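Local coordinates for protein acetylornithine aminotransferase (Aquifex aeolicus, PDB 2EH6) that transfers the amino group of N(2)-acetyl-L-ornithine to 2-oxoglutarate with pyridoxal 5'-phosphate as cofactor, a step of arginine biosynthesis, at residues Gly175-Val180 and Leu208-Glu213. Residues are numbered along the deposited sequence; the frame is centred on the assembly and turned at random.
Sequences GIIIEV and LLIIDE. With PLP (pyridoxal-5'-phosphate), chain C.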
# COMPACT_ATOMS: atom_id res chain seq x y z
N GLY A 175 -11.89 -2.55 -20.34
CA GLY A 175 -10.57 -2.08 -20.70
C GLY A 175 -9.53 -3.16 -20.89
O GLY A 175 -9.76 -4.33 -20.59
N ILE A 176 -8.39 -2.74 -21.42
CA ILE A 176 -7.26 -3.63 -21.65
C ILE A 176 -6.10 -3.11 -20.79
O ILE A 176 -5.80 -1.92 -20.79
CB ILE A 176 -6.84 -3.61 -23.14
CG1 ILE A 176 -8.01 -4.12 -24.00
CG2 ILE A 176 -5.60 -4.46 -23.35
CD1 ILE A 176 -7.71 -4.19 -25.48
N ILE A 177 -5.47 -4.02 -20.05
CA ILE A 177 -4.36 -3.68 -19.15
C ILE A 177 -3.06 -4.27 -19.69
O ILE A 177 -2.99 -5.47 -19.98
CB ILE A 177 -4.60 -4.27 -17.74
CG1 ILE A 177 -5.96 -3.81 -17.21
CG2 ILE A 177 -3.49 -3.82 -16.80
CD1 ILE A 177 -6.38 -4.50 -15.92
N ILE A 178 -2.02 -3.45 -19.81
CA ILE A 178 -0.78 -3.95 -20.36
C ILE A 178 0.48 -3.25 -19.85
O ILE A 178 0.42 -2.11 -19.39
CB ILE A 178 -0.82 -3.83 -21.90
CG1 ILE A 178 0.37 -4.55 -22.54
CG2 ILE A 178 -0.85 -2.35 -22.30
CD1 ILE A 178 0.30 -4.61 -24.06
N GLU A 179 1.61 -3.94 -19.94
CA GLU A 179 2.90 -3.37 -19.57
C GLU A 179 3.61 -3.19 -20.91
O GLU A 179 3.66 -4.13 -21.70
CB GLU A 179 3.72 -4.35 -18.72
CG GLU A 179 3.09 -4.71 -17.39
CD GLU A 179 3.66 -5.99 -16.82
OE1 GLU A 179 4.79 -5.96 -16.28
OE2 GLU A 179 2.99 -7.03 -16.92
N VAL A 180 4.14 -1.99 -21.19
CA VAL A 180 4.84 -1.75 -22.45
C VAL A 180 5.97 -2.77 -22.57
O VAL A 180 6.25 -3.29 -23.66
CB VAL A 180 5.40 -0.31 -22.51
CG1 VAL A 180 6.28 -0.15 -23.74
CG2 VAL A 180 4.25 0.68 -22.57
N LEU A 208 -11.21 1.12 -22.77
CA LEU A 208 -10.15 1.87 -22.10
C LEU A 208 -8.80 1.17 -22.16
O LEU A 208 -8.71 -0.04 -22.00
CB LEU A 208 -10.51 2.13 -20.63
CG LEU A 208 -11.74 2.98 -20.32
CD1 LEU A 208 -11.90 3.09 -18.80
CD2 LEU A 208 -11.59 4.36 -20.95
N LEU A 209 -7.75 1.96 -22.40
CA LEU A 209 -6.39 1.44 -22.45
C LEU A 209 -5.73 1.83 -21.13
O LEU A 209 -5.58 3.01 -20.81
CB LEU A 209 -5.62 2.06 -23.62
CG LEU A 209 -4.13 1.69 -23.71
CD1 LEU A 209 -3.97 0.19 -23.80
CD2 LEU A 209 -3.51 2.37 -24.92
N ILE A 210 -5.35 0.82 -20.35
CA ILE A 210 -4.72 1.03 -19.05
C ILE A 210 -3.32 0.47 -19.11
O ILE A 210 -3.14 -0.74 -19.26
CB ILE A 210 -5.49 0.31 -17.94
CG1 ILE A 210 -6.95 0.76 -17.95
CG2 ILE A 210 -4.84 0.60 -16.58
CD1 ILE A 210 -7.88 -0.15 -17.18
N ILE A 211 -2.32 1.34 -19.01
CA ILE A 211 -0.94 0.89 -19.07
C ILE A 211 -0.33 0.92 -17.68
O ILE A 211 -0.36 1.94 -16.98
CB ILE A 211 -0.10 1.78 -20.02
CG1 ILE A 211 -0.73 1.79 -21.41
CG2 ILE A 211 1.33 1.26 -20.09
CD1 ILE A 211 -0.02 2.67 -22.42
N ASP A 212 0.20 -0.23 -17.27
CA ASP A 212 0.83 -0.36 -15.97
C ASP A 212 2.28 0.09 -16.11
O ASP A 212 3.10 -0.64 -16.65
CB ASP A 212 0.79 -1.83 -15.53
CG ASP A 212 1.41 -2.05 -14.16
OD1 ASP A 212 2.24 -1.22 -13.74
OD2 ASP A 212 1.07 -3.06 -13.52
N GLU A 213 2.59 1.29 -15.63
CA GLU A 213 3.97 1.79 -15.71
C GLU A 213 4.68 1.77 -14.36
O GLU A 213 5.63 2.52 -14.13
CB GLU A 213 3.98 3.20 -16.30
CG GLU A 213 3.56 3.22 -17.77
CD GLU A 213 4.62 3.79 -18.69
OE1 GLU A 213 5.83 3.69 -18.36
OE2 GLU A 213 4.23 4.32 -19.75
N1 PLP C . 2.89 -3.91 -11.61
C2 PLP C . 4.10 -3.96 -12.20
C2A PLP C . 4.20 -3.81 -13.70
C3 PLP C . 5.27 -4.14 -11.44
O3 PLP C . 6.49 -4.18 -12.04
C4 PLP C . 5.14 -4.28 -10.01
C4A PLP C . 6.37 -4.45 -9.21
C5 PLP C . 3.82 -4.23 -9.42
C6 PLP C . 2.72 -4.04 -10.27
C5A PLP C . 3.62 -4.38 -7.92
O4P PLP C . 4.03 -3.17 -7.27
P PLP C . 3.83 -3.34 -5.66
O1P PLP C . 4.27 -2.08 -5.02
O2P PLP C . 2.31 -3.62 -5.28
O3P PLP C . 4.74 -4.56 -5.14
O HOH W 1 4.57 -0.23 -19.11
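I176 and I210 tie two neighbouring parallel strands, linked through helix 192-205 in a β-α-β crossover, in the large domain of a fold-type I aminotransferase: a worked example of how a buried β-sheet carries cofactor-binding groups at the C-terminal ends of its parallel strands. I176 donates from N to L208 O and accepts at O from I210 N, both bonds 2.8 Å long; I178 N then donates to I210 O, and I178 O accepts from D212 N, tilted 26° from the carbonyl plane. This half is tightly packed. On one face the I177 and I210 side chains run side by side, CG1 to CD1 4.1 Å; on the other, packed by F194 and L198 of the helix, I178 CG2 sits 4.2 Å from I211 CG1. Beyond I178 direct backbone bonding gives way to a water bridging V180 N and D212 O, though this looser end is still buried. Here the E179 and D212 carboxylates, planes 37° apart, end beside PLP. F127 N bonds E179 OE2, leaving OE1 3.4 Å from PLP C2A. An asparagine at D212 would probably leave the pyridine nitrogen without the negative charge thought to stabilise its protonated form. V214 N bonds D212 OD1; OD2, bonded by H128 ND1, lies 2.8 Å from PLP N1.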